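Local atomic coordinates of toll-like receptor 13 (PDB entry 4Z0C), a protein that recognises bacterial 23S ribosomal RNA through its leucine-rich-repeat ectodomain and signals through MYD88 and TRAF6 to activate NF-kappa-B and cytokine secretion. Residues Ser185-Lys190 with Ala209-Asn214; Gln218-Lys223 with Glu241-Lys246; Leu256-Leu261 with Lys288-Ala293; Asn334-Gln339 with Asp358-Lys363. All coordinates share one frame; numbering follows the deposited sequence.

Interaction 1. Residues Ser185-Lys190 with Ala209-Asn214; sequences SFEGNK and ASRNGN. With NAG (2-acetamido-2-deoxy-beta-D-glucopyranose), chain F.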
# COMPACT_ATOMS: atom_id res chain seq x y z
N SER A 185 -34.39 11.48 -25.65
CA SER A 185 -34.10 12.00 -24.34
C SER A 185 -33.94 13.51 -24.29
O SER A 185 -33.17 14.08 -25.06
CB SER A 185 -32.84 11.33 -23.76
OG SER A 185 -32.51 11.92 -22.52
N PHE A 186 -34.67 14.16 -23.38
CA PHE A 186 -34.50 15.59 -23.09
C PHE A 186 -33.91 15.82 -21.70
O PHE A 186 -34.07 16.90 -21.12
CB PHE A 186 -35.85 16.32 -23.17
CG PHE A 186 -36.45 16.33 -24.53
CD1 PHE A 186 -36.06 17.28 -25.47
CD2 PHE A 186 -37.41 15.40 -24.87
CE1 PHE A 186 -36.61 17.29 -26.74
CE2 PHE A 186 -37.97 15.40 -26.14
CZ PHE A 186 -37.56 16.34 -27.08
N GLU A 187 -33.25 14.81 -21.14
CA GLU A 187 -32.71 14.91 -19.79
C GLU A 187 -31.81 16.14 -19.63
O GLU A 187 -30.97 16.43 -20.47
CB GLU A 187 -31.92 13.64 -19.43
CG GLU A 187 -31.21 13.71 -18.10
CD GLU A 187 -30.22 12.58 -17.89
OE1 GLU A 187 -30.46 11.48 -18.45
OE2 GLU A 187 -29.22 12.77 -17.16
N GLY A 188 -32.02 16.88 -18.55
CA GLY A 188 -31.12 17.96 -18.20
C GLY A 188 -31.23 19.16 -19.11
O GLY A 188 -30.27 19.90 -19.31
N ASN A 189 -32.42 19.37 -19.64
CA ASN A 189 -32.71 20.60 -20.36
C ASN A 189 -33.50 21.54 -19.47
O ASN A 189 -33.47 21.44 -18.24
CB ASN A 189 -33.48 20.30 -21.63
CG ASN A 189 -32.59 19.83 -22.74
OD1 ASN A 189 -32.16 20.62 -23.57
ND2 ASN A 189 -32.30 18.53 -22.76
N LYS A 190 -34.24 22.45 -20.08
CA LYS A 190 -35.03 23.39 -19.31
C LYS A 190 -36.46 23.51 -19.86
O LYS A 190 -36.99 24.61 -20.01
CB LYS A 190 -34.32 24.75 -19.20
CG LYS A 190 -33.21 24.94 -20.20
CD LYS A 190 -32.03 25.62 -19.56
CE LYS A 190 -32.37 27.04 -19.20
NZ LYS A 190 -32.53 27.92 -20.40
N ALA A 209 -37.63 13.02 -19.85
CA ALA A 209 -37.67 14.46 -19.70
C ALA A 209 -37.15 14.80 -18.32
O ALA A 209 -37.46 15.85 -17.77
CB ALA A 209 -39.10 15.00 -19.90
N SER A 210 -36.30 13.92 -17.79
CA SER A 210 -35.76 14.06 -16.45
C SER A 210 -34.90 15.31 -16.24
O SER A 210 -34.30 15.83 -17.18
CB SER A 210 -34.98 12.79 -16.09
OG SER A 210 -33.59 13.06 -16.09
N ARG A 211 -34.87 15.81 -15.00
CA ARG A 211 -34.04 16.94 -14.59
C ARG A 211 -34.23 18.20 -15.44
O ARG A 211 -33.25 18.75 -15.94
CB ARG A 211 -32.56 16.55 -14.58
CG ARG A 211 -32.25 15.22 -13.87
CD ARG A 211 -30.88 14.68 -14.29
NE ARG A 211 -29.84 15.37 -13.55
CZ ARG A 211 -29.09 16.35 -14.04
NH1 ARG A 211 -29.25 16.76 -15.30
NH2 ARG A 211 -28.18 16.92 -13.27
N ASN A 212 -35.46 18.68 -15.56
CA ASN A 212 -35.73 19.82 -16.45
C ASN A 212 -36.02 21.19 -15.85
O ASN A 212 -36.68 22.01 -16.48
CB ASN A 212 -36.81 19.46 -17.48
CG ASN A 212 -36.23 18.88 -18.76
OD1 ASN A 212 -35.89 19.62 -19.69
ND2 ASN A 212 -36.15 17.56 -18.83
N GLY A 213 -35.54 21.47 -14.65
CA GLY A 213 -35.61 22.84 -14.17
C GLY A 213 -36.58 23.14 -13.04
O GLY A 213 -37.18 22.23 -12.45
N ASN A 214 -36.73 24.43 -12.74
CA ASN A 214 -37.53 24.87 -11.61
C ASN A 214 -39.02 24.98 -11.90
O ASN A 214 -39.85 24.51 -11.12
CB ASN A 214 -37.00 26.23 -11.11
CG ASN A 214 -35.60 26.13 -10.52
OD1 ASN A 214 -34.65 26.70 -11.07
ND2 ASN A 214 -35.47 25.43 -9.40
C1 NAG F . -34.15 8.28 -15.54
C2 NAG F . -33.56 6.90 -15.28
C3 NAG F . -32.45 6.94 -14.23
C4 NAG F . -31.46 8.05 -14.58
C5 NAG F . -32.28 9.33 -14.61
C6 NAG F . -31.45 10.60 -14.71
C7 NAG F . -34.83 4.90 -15.50
C8 NAG F . -35.85 3.94 -14.97
N2 NAG F . -34.63 6.02 -14.83
O3 NAG F . -31.80 5.70 -14.13
O4 NAG F . -30.41 8.07 -13.64
O5 NAG F . -33.11 9.22 -15.74
O6 NAG F . -30.39 10.34 -15.60
O7 NAG F . -34.18 4.65 -16.52
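Phe186, Glu187 and Gly188 lie beside Ala209, Ser210 and Arg211 in step, their backbones running alongside each other as Phe186 to Asn189 makes a type II beta turn. Gly188 N gives Ser210 O a fairly straight hydrogen bond of 2.9 Å, while the alpha carbons of Glu187 and Gly188 add CA-H...O contacts to Ser210 O and Arg211 O.

The side chains of Asn189 and Asn212 meet at one acceptor, Phe186 O. Asn189 ND2 reaches Phe186 O at 2.9 Å from within its own turn, and Asn212 ND2 reaches the same oxygen at 3.2 Å from the next repeat. They come from opposite faces of the carbonyl plane, well away from its lone pairs. Asn212 OD1 lies 3.2 Å from Asn189 CB and accepts from Leu191 N, so both ends of this buried amide are engaged. This is the asparagine-mediated joining of successive turns characteristic of leucine-rich repeats, here LRR 7 and LRR 8.

Glu187 is extended, with CG anti to the backbone N (chi1 174°), which lays CG 3.2 Å from Ser210 OG and carries OE1 to within 3.1 Å of O6 of the N-acetylglucosamine. Arg211 brings the edge of its guanidinium toward Gly188 CA, NH1 to CA 3.7 Å. Glu187 OE2 lies well out of the guanidinium plane, 4.4 Å from Arg211 NH1, so any attraction is probably of charges alone, with no N-H directed at it.

Both segments follow inner-face strands, 183-185 and 206-208; Phe186 turns inward, packing on Leu207 of strand 206-208 and meeting the Phe145 ring edge-to-face.

Interaction 2. Residues Gln218-Lys223 with Glu241-Lys246; sequences QNVYLK and ENLSAK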
# COMPACT_ATOMS: atom_id res chain seq x y z
N GLN A 218 -47.16 21.83 -16.67
CA GLN A 218 -48.59 21.53 -16.63
C GLN A 218 -49.11 21.10 -17.99
O GLN A 218 -50.06 20.33 -18.11
CB GLN A 218 -49.36 22.78 -16.20
CG GLN A 218 -49.47 22.98 -14.72
CD GLN A 218 -49.85 24.41 -14.38
OE1 GLN A 218 -49.03 25.32 -14.46
NE2 GLN A 218 -51.12 24.61 -14.03
N ASN A 219 -48.48 21.65 -19.02
CA ASN A 219 -48.85 21.43 -20.41
C ASN A 219 -48.33 20.09 -20.92
O ASN A 219 -47.24 20.03 -21.49
CB ASN A 219 -48.26 22.57 -21.23
CG ASN A 219 -49.18 23.08 -22.30
OD1 ASN A 219 -50.11 22.38 -22.72
ND2 ASN A 219 -48.94 24.30 -22.75
N VAL A 220 -49.09 19.02 -20.74
CA VAL A 220 -48.60 17.68 -21.07
C VAL A 220 -49.52 16.96 -22.04
O VAL A 220 -50.72 16.87 -21.81
CB VAL A 220 -48.49 16.79 -19.82
CG1 VAL A 220 -47.91 15.44 -20.20
CG2 VAL A 220 -47.65 17.46 -18.75
N TYR A 221 -48.97 16.45 -23.13
CA TYR A 221 -49.79 15.72 -24.09
C TYR A 221 -49.01 14.61 -24.76
O TYR A 221 -48.11 14.88 -25.56
CB TYR A 221 -50.35 16.67 -25.16
CG TYR A 221 -51.36 16.03 -26.08
CD1 TYR A 221 -52.71 15.95 -25.73
CD2 TYR A 221 -50.97 15.50 -27.31
CE1 TYR A 221 -53.64 15.35 -26.57
CE2 TYR A 221 -51.90 14.90 -28.17
CZ TYR A 221 -53.23 14.84 -27.79
OH TYR A 221 -54.16 14.25 -28.62
N LEU A 222 -49.41 13.37 -24.48
CA LEU A 222 -48.62 12.21 -24.89
C LEU A 222 -49.39 11.18 -25.73
O LEU A 222 -48.87 10.09 -25.99
CB LEU A 222 -48.01 11.54 -23.66
CG LEU A 222 -47.14 12.36 -22.69
CD1 LEU A 222 -46.71 11.50 -21.52
CD2 LEU A 222 -45.92 12.98 -23.38
N LYS A 223 -50.64 11.49 -26.10
CA LYS A 223 -51.48 10.62 -26.95
C LYS A 223 -50.75 10.13 -28.18
O LYS A 223 -50.82 8.96 -28.58
CB LYS A 223 -52.72 11.39 -27.42
CG LYS A 223 -53.26 10.97 -28.79
CD LYS A 223 -54.43 10.00 -28.68
CE LYS A 223 -55.48 10.31 -29.74
NZ LYS A 223 -56.87 10.29 -29.19
N GLU A 241 -51.48 15.52 -12.11
CA GLU A 241 -52.89 15.46 -12.50
C GLU A 241 -53.06 15.61 -14.02
O GLU A 241 -53.99 15.04 -14.61
CB GLU A 241 -53.69 16.55 -11.79
CG GLU A 241 -53.88 16.31 -10.31
CD GLU A 241 -52.74 16.87 -9.48
OE1 GLU A 241 -51.89 17.59 -10.06
OE2 GLU A 241 -52.68 16.60 -8.26
N ASN A 242 -52.16 16.36 -14.65
CA ASN A 242 -52.24 16.62 -16.08
C ASN A 242 -51.61 15.53 -16.92
O ASN A 242 -51.49 15.63 -18.14
CB ASN A 242 -51.60 17.97 -16.40
CG ASN A 242 -52.37 19.12 -15.80
OD1 ASN A 242 -53.39 18.91 -15.14
ND2 ASN A 242 -51.89 20.34 -16.00
N LEU A 243 -51.20 14.46 -16.24
CA LEU A 243 -50.78 13.25 -16.92
C LEU A 243 -52.07 12.47 -17.08
O LEU A 243 -52.97 12.57 -16.25
CB LEU A 243 -49.79 12.48 -16.05
CG LEU A 243 -48.45 11.94 -16.58
CD1 LEU A 243 -47.89 12.72 -17.76
CD2 LEU A 243 -47.45 11.94 -15.43
N SER A 244 -52.19 11.73 -18.15
CA SER A 244 -53.41 10.98 -18.40
C SER A 244 -53.14 9.50 -18.65
O SER A 244 -52.44 9.15 -19.59
CB SER A 244 -54.17 11.61 -19.57
OG SER A 244 -54.93 10.63 -20.25
N ALA A 245 -53.73 8.64 -17.84
CA ALA A 245 -53.56 7.20 -18.01
C ALA A 245 -54.03 6.69 -19.37
O ALA A 245 -53.54 5.67 -19.86
CB ALA A 245 -54.27 6.46 -16.88
N LYS A 246 -54.99 7.38 -19.98
CA LYS A 246 -55.48 6.97 -21.29
C LYS A 246 -54.39 7.05 -22.35
O LYS A 246 -54.37 6.27 -23.30
CB LYS A 246 -56.70 7.79 -21.72
CG LYS A 246 -58.01 7.04 -21.54
CD LYS A 246 -58.58 6.54 -22.89
CE LYS A 246 -57.54 5.79 -23.77
NZ LYS A 246 -57.16 4.44 -23.25
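Asn242 lies across Gln218, their side-chain amides nearly parallel (planes 19° apart) but touching through the backbone: Asn242 ND2 donates to Gln218 O at 2.8 Å. The hydrogen bond is moderately bent, and the donor sits 24° off the carbonyl plane. Asn242 CB already points at the other segment, 3.3 Å from Gln218 O, and a chi1 of -65° then sets the amide so that ND2 reaches the same oxygen. The aliphatic part of Gln218 takes part too, its CB lying 3.5 Å from Asn242 ND2.

Next along the chain, Val220 directs CG1 at Leu243 CD1, 3.7 Å away, and its CB packs on Asn242 O. The same Leu243 methyl touches Leu222 CD1 at 4.1 Å. One leucine branch thus serves two side chains that leave the backbone on the same side, Val220 and Leu222, while Tyr221 between them turns away to meet His247.

Strand 220-221 pairs in parallel with 194-195 of LRR 7; the contact with 241-246 adds LRR 9 on the outer, convex side. Chemically, a single directional amide-to-carbonyl bond at the more exposed end and the shared Leu243 methyl at the buried end hold the segments, so the fit rests on shape more than on charge.

Interaction 3. Residues Leu256-Leu261 with Lys288-Ala293; sequences LSNWEL and KNVTNA. With NAG (2-acetamido-2-deoxy-beta-D-glucopyranose), chain O.
Asn258 ND2 has two acceptors, Lys288 O across the contact at 2.9 Å and Gly264 O further along its own repeat. It joins consecutive leucine-rich repeats, LRR 10 and LRR 11, from the residue before the consensus asparagine position of this solenoid fold, which Trp259 occupies here. The donor stands 32° off the Lys288 carbonyl plane, so the bond is oblique. Val290 CG2 packs against the amide as a whole, 3.4 Å from both Asn258 OD1 and ND2, the two side chains crossing at a slant.

Leu261 and Asn289 meet at about a right angle, Leu261 CD2 lying 3.5 Å from Asn289 CB and equally near the backbone carbonyl carbon of Lys288. With CG anti to the backbone N (chi1 -173°), Asn289 carries its amide past this leucine toward an N-acetylglucosamine. Asn289 is a predicted N-glycosylation site and the glycan is attached to the protein, but in the model Asn289 ND2 is 2.9 Å from sugar C1, too far for the covalent link. The separation of ND2 from Leu261 O is implausibly short, so the local geometry is doubtful. Packing of the sugar is clearer: its acetamido methyl C8 is 3.7 Å from Leu261 CB, and the sugar is hydrogen-bonded to His265 N.

The two segments lead toward helices 268-275 and 293-302, the second of which Asn292 caps. Lys288 stretches out fully along the backbone of Asn258 and Trp259; its CD passes 3.2 Å from Trp259 O, and NZ ends in a weak 3.3 Å bond to that same Trp259 oxygen.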
# COMPACT_ATOMS: atom_id res chain seq x y z
N LEU A 256 -40.55 8.46 -11.17
CA LEU A 256 -41.14 9.65 -10.56
C LEU A 256 -40.30 10.25 -9.41
O LEU A 256 -40.85 10.94 -8.54
CB LEU A 256 -42.55 9.32 -10.05
CG LEU A 256 -43.63 9.13 -11.13
CD1 LEU A 256 -44.93 8.67 -10.50
CD2 LEU A 256 -43.83 10.43 -11.87
N SER A 257 -39.00 9.99 -9.40
CA SER A 257 -38.13 10.46 -8.32
C SER A 257 -38.02 11.98 -8.22
O SER A 257 -38.11 12.68 -9.22
CB SER A 257 -36.72 9.88 -8.50
OG SER A 257 -36.76 8.47 -8.70
N ASN A 258 -37.78 12.50 -7.03
CA ASN A 258 -37.53 13.93 -6.87
C ASN A 258 -36.14 14.27 -7.39
O ASN A 258 -35.31 13.38 -7.55
CB ASN A 258 -37.59 14.31 -5.39
CG ASN A 258 -38.98 14.22 -4.82
OD1 ASN A 258 -39.97 14.39 -5.54
ND2 ASN A 258 -39.07 13.93 -3.53
N TRP A 259 -35.86 15.56 -7.58
CA TRP A 259 -34.49 15.98 -7.84
C TRP A 259 -33.68 15.92 -6.55
O TRP A 259 -32.61 15.31 -6.52
CB TRP A 259 -34.44 17.40 -8.41
CG TRP A 259 -33.09 17.74 -8.97
CD1 TRP A 259 -31.87 17.41 -8.44
CD2 TRP A 259 -32.82 18.43 -10.19
NE1 TRP A 259 -30.86 17.87 -9.25
CE2 TRP A 259 -31.41 18.49 -10.33
CE3 TRP A 259 -33.63 19.00 -11.18
CZ2 TRP A 259 -30.80 19.12 -11.43
CZ3 TRP A 259 -33.01 19.63 -12.27
CH2 TRP A 259 -31.62 19.68 -12.38
N GLU A 260 -34.20 16.57 -5.51
CA GLU A 260 -33.59 16.61 -4.18
C GLU A 260 -34.57 16.19 -3.08
O GLU A 260 -35.79 16.21 -3.28
CB GLU A 260 -33.05 18.01 -3.86
CG GLU A 260 -31.86 18.44 -4.69
CD GLU A 260 -30.67 17.50 -4.53
OE1 GLU A 260 -30.55 16.87 -3.45
OE2 GLU A 260 -29.86 17.40 -5.48
N LEU A 261 -34.03 15.80 -1.94
CA LEU A 261 -34.81 15.34 -0.80
C LEU A 261 -35.75 16.45 -0.32
O LEU A 261 -36.88 16.16 0.11
CB LEU A 261 -33.87 14.88 0.33
CG LEU A 261 -32.87 13.77 -0.01
CD1 LEU A 261 -31.91 13.43 1.16
CD2 LEU A 261 -33.59 12.51 -0.45
N LYS A 288 -35.56 9.41 -3.65
CA LYS A 288 -35.20 10.71 -3.08
C LYS A 288 -36.32 11.38 -2.27
O LYS A 288 -36.75 12.49 -2.57
CB LYS A 288 -34.59 11.66 -4.13
CG LYS A 288 -33.19 11.23 -4.59
CD LYS A 288 -32.52 12.27 -5.50
CE LYS A 288 -31.37 11.67 -6.31
NZ LYS A 288 -30.79 12.62 -7.31
N ASN A 289 -36.76 10.67 -1.23
CA ASN A 289 -37.63 11.27 -0.23
C ASN A 289 -38.99 11.56 -0.82
O ASN A 289 -39.61 12.60 -0.58
CB ASN A 289 -36.98 12.53 0.33
CG ASN A 289 -37.72 13.11 1.48
OD1 ASN A 289 -38.29 12.39 2.31
ND2 ASN A 289 -37.77 14.43 1.51
N VAL A 290 -39.45 10.59 -1.59
CA VAL A 290 -40.69 10.73 -2.31
C VAL A 290 -41.83 10.10 -1.47
O VAL A 290 -42.99 10.43 -1.64
CB VAL A 290 -40.49 10.11 -3.73
CG1 VAL A 290 -41.42 8.95 -3.98
CG2 VAL A 290 -40.64 11.17 -4.79
N THR A 291 -41.47 9.25 -0.52
CA THR A 291 -42.46 8.55 0.30
C THR A 291 -41.91 8.12 1.67
O THR A 291 -40.72 8.23 1.93
CB THR A 291 -42.97 7.28 -0.42
OG1 THR A 291 -44.10 6.74 0.29
CG2 THR A 291 -41.88 6.23 -0.47
N ASN A 292 -42.80 7.67 2.55
CA ASN A 292 -42.40 6.98 3.76
C ASN A 292 -43.01 5.57 3.82
O ASN A 292 -43.57 5.12 2.83
CB ASN A 292 -42.68 7.80 5.04
CG ASN A 292 -44.16 8.18 5.23
OD1 ASN A 292 -45.09 7.57 4.67
ND2 ASN A 292 -44.37 9.19 6.06
N ALA A 293 -42.89 4.88 4.95
CA ALA A 293 -43.33 3.49 5.02
C ALA A 293 -44.80 3.35 4.72
O ALA A 293 -45.22 2.39 4.06
CB ALA A 293 -43.04 2.91 6.38
C1 NAG O . -38.87 14.64 4.21
C2 NAG O . -37.84 15.75 4.23
C3 NAG O . -38.34 16.70 5.30
C4 NAG O . -39.75 17.19 4.93
C5 NAG O . -40.64 16.10 4.27
C6 NAG O . -41.74 16.69 3.39
C7 NAG O . -35.43 15.67 3.86
C8 NAG O . -34.19 14.86 4.02
N2 NAG O . -36.52 15.20 4.45
O3 NAG O . -37.41 17.76 5.43
O4 NAG O . -40.40 17.68 6.10
O5 NAG O . -39.93 15.18 3.46
O6 NAG O . -42.45 15.62 2.79
O7 NAG O . -35.40 16.71 3.22

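Interaction 4. Residues Asn334-Gln339 with Asp358-Lys363; sequences NLNKCQ and DLSHNK
Leu335 and Asn362 carry the main polar link: Asn362 ND2 donates to Leu335 O at 2.9 Å along an almost straight N-H (174°), with the oxygen in the amide plane. The contact stacks LRR 13 on LRR 14, two turns of the leucine-rich-repeat solenoid running in the same direction, and Asn362 is the asparagine that ties one to the other. Its second N-H reaches Leu359 O at 3.0 Å, meeting that carbonyl from well above its plane, while OD1 accepts from Leu340 N. The buried amide is held at both ends. Leu359 O also accepts from Asn386 ND2, the same link one repeat on. CG beside the backbone N (chi1 -78°) swings the Asn362 amide back into the loop.

The backbone is matched as well. Leu335 N donates to Asp358 O at 2.8 Å, nearly in line with the C=O, where Asn334 and Asp358 form a parallel bridge, and Lys337 N donates to Ser360 O at 3.2 Å.

Asp358 OD1 is gripped twice from within its own segment. Ser360 N meets it from above the carboxylate plane, completing an Asx turn, and Ser360 OG approaches on the syn side at 2.7 Å. That pair of bonds fixes the carboxylate's rotation, and OD2 then lies 3.6 Å from Asn336 CG, the amide and carboxylate planes nearly parallel, 9° apart.

Beneath, Leu335 and Leu359 lie side by side pointing into the core, Leu359 also packing on Phe372. At the solvent end, Gln339 and Lys363 run alongside each other, and Gln339 OE1 comes 3.5 Å from Lys363 CE.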
# COMPACT_ATOMS: atom_id res chain seq x y z
N ASN A 334 -35.22 -2.48 -4.45
CA ASN A 334 -34.09 -1.68 -4.02
C ASN A 334 -34.46 -0.71 -2.89
O ASN A 334 -35.38 0.10 -3.03
CB ASN A 334 -33.47 -0.88 -5.17
CG ASN A 334 -32.87 -1.77 -6.27
OD1 ASN A 334 -32.73 -2.99 -6.11
ND2 ASN A 334 -32.49 -1.14 -7.38
N LEU A 335 -33.70 -0.79 -1.80
CA LEU A 335 -33.88 0.05 -0.62
C LEU A 335 -32.53 0.63 -0.18
O LEU A 335 -32.31 0.92 0.99
CB LEU A 335 -34.49 -0.77 0.51
CG LEU A 335 -35.99 -1.01 0.39
CD1 LEU A 335 -36.46 -2.11 1.33
CD2 LEU A 335 -36.71 0.28 0.65
N ASN A 336 -31.63 0.80 -1.15
CA ASN A 336 -30.33 1.39 -0.92
C ASN A 336 -30.32 2.91 -0.65
O ASN A 336 -31.20 3.64 -1.11
CB ASN A 336 -29.41 1.04 -2.11
CG ASN A 336 -29.90 1.62 -3.42
OD1 ASN A 336 -31.03 1.35 -3.86
ND2 ASN A 336 -29.07 2.44 -4.04
N LYS A 337 -29.34 3.38 0.12
CA LYS A 337 -29.14 4.81 0.43
C LYS A 337 -30.32 5.46 1.14
O LYS A 337 -30.52 6.66 1.02
CB LYS A 337 -28.80 5.64 -0.81
CG LYS A 337 -27.50 5.33 -1.55
CD LYS A 337 -27.15 6.53 -2.45
CE LYS A 337 -26.18 6.22 -3.60
NZ LYS A 337 -25.62 4.85 -3.58
N CYS A 338 -31.10 4.68 1.88
CA CYS A 338 -32.08 5.26 2.80
C CYS A 338 -31.40 5.49 4.15
O CYS A 338 -30.19 5.69 4.21
CB CYS A 338 -33.27 4.32 2.94
SG CYS A 338 -34.14 3.99 1.38
N GLN A 339 -32.17 5.44 5.24
CA GLN A 339 -31.58 5.57 6.58
C GLN A 339 -31.95 4.37 7.44
O GLN A 339 -32.11 4.49 8.64
CB GLN A 339 -32.06 6.86 7.25
CG GLN A 339 -31.69 8.13 6.49
CD GLN A 339 -30.21 8.42 6.58
OE1 GLN A 339 -29.62 8.33 7.65
NE2 GLN A 339 -29.61 8.75 5.45
N ASP A 358 -31.68 -5.10 -2.72
CA ASP A 358 -30.53 -4.24 -2.49
C ASP A 358 -30.73 -3.40 -1.23
O ASP A 358 -31.59 -2.52 -1.19
CB ASP A 358 -30.29 -3.35 -3.71
CG ASP A 358 -29.03 -2.49 -3.57
OD1 ASP A 358 -28.28 -2.69 -2.62
OD2 ASP A 358 -28.77 -1.63 -4.45
N LEU A 359 -29.94 -3.70 -0.20
CA LEU A 359 -30.01 -2.99 1.07
C LEU A 359 -28.72 -2.19 1.33
O LEU A 359 -28.45 -1.74 2.43
CB LEU A 359 -30.25 -3.97 2.21
CG LEU A 359 -31.66 -4.54 2.28
CD1 LEU A 359 -31.74 -5.61 3.37
CD2 LEU A 359 -32.67 -3.42 2.50
N SER A 360 -27.94 -2.00 0.28
CA SER A 360 -26.62 -1.42 0.42
C SER A 360 -26.67 0.05 0.83
O SER A 360 -27.62 0.74 0.48
CB SER A 360 -25.86 -1.57 -0.90
OG SER A 360 -26.45 -0.77 -1.91
N HIS A 361 -25.66 0.50 1.57
CA HIS A 361 -25.47 1.92 1.88
C HIS A 361 -26.54 2.48 2.85
O HIS A 361 -27.02 3.61 2.70
CB HIS A 361 -25.42 2.73 0.59
CG HIS A 361 -24.52 3.93 0.65
ND1 HIS A 361 -23.95 4.48 -0.47
CD2 HIS A 361 -24.10 4.68 1.70
CE1 HIS A 361 -23.22 5.53 -0.12
NE2 HIS A 361 -23.30 5.67 1.19
N ASN A 362 -26.91 1.67 3.84
CA ASN A 362 -27.79 2.12 4.90
C ASN A 362 -27.05 2.26 6.24
O ASN A 362 -25.87 2.62 6.27
CB ASN A 362 -29.02 1.22 5.01
CG ASN A 362 -30.07 1.52 3.92
OD1 ASN A 362 -30.70 2.58 3.94
ND2 ASN A 362 -30.25 0.60 2.97
N LYS A 363 -27.75 2.01 7.35
CA LYS A 363 -27.17 2.18 8.68
C LYS A 363 -27.35 0.89 9.46
O LYS A 363 -27.51 0.91 10.67
CB LYS A 363 -27.87 3.32 9.43
CG LYS A 363 -27.96 4.68 8.73
CD LYS A 363 -26.58 5.22 8.47
CE LYS A 363 -26.62 6.62 7.88
NZ LYS A 363 -25.43 6.81 6.99

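In the fold
The four contacts follow one another along the solenoid, each joining neighbouring repeats. Interactions 1, 3 and 4 occupy turns just past the inner strands, whereas interaction 2 lies on the outer side, its centre about 39 Å from that of the chain. Interactions 1 and 3 touch directly, their centres 17 Å apart: the Trp259 ring packs on the second loop of interaction 1, CZ3 lying 3.7 Å from Arg211 C. Interaction 4 is about 14 Å from interaction 3 between centres. From the bound RNA, nearest atoms are about 12, 15 and 14 Å away for interactions 1, 3 and 4, but about 30 Å for interaction 2.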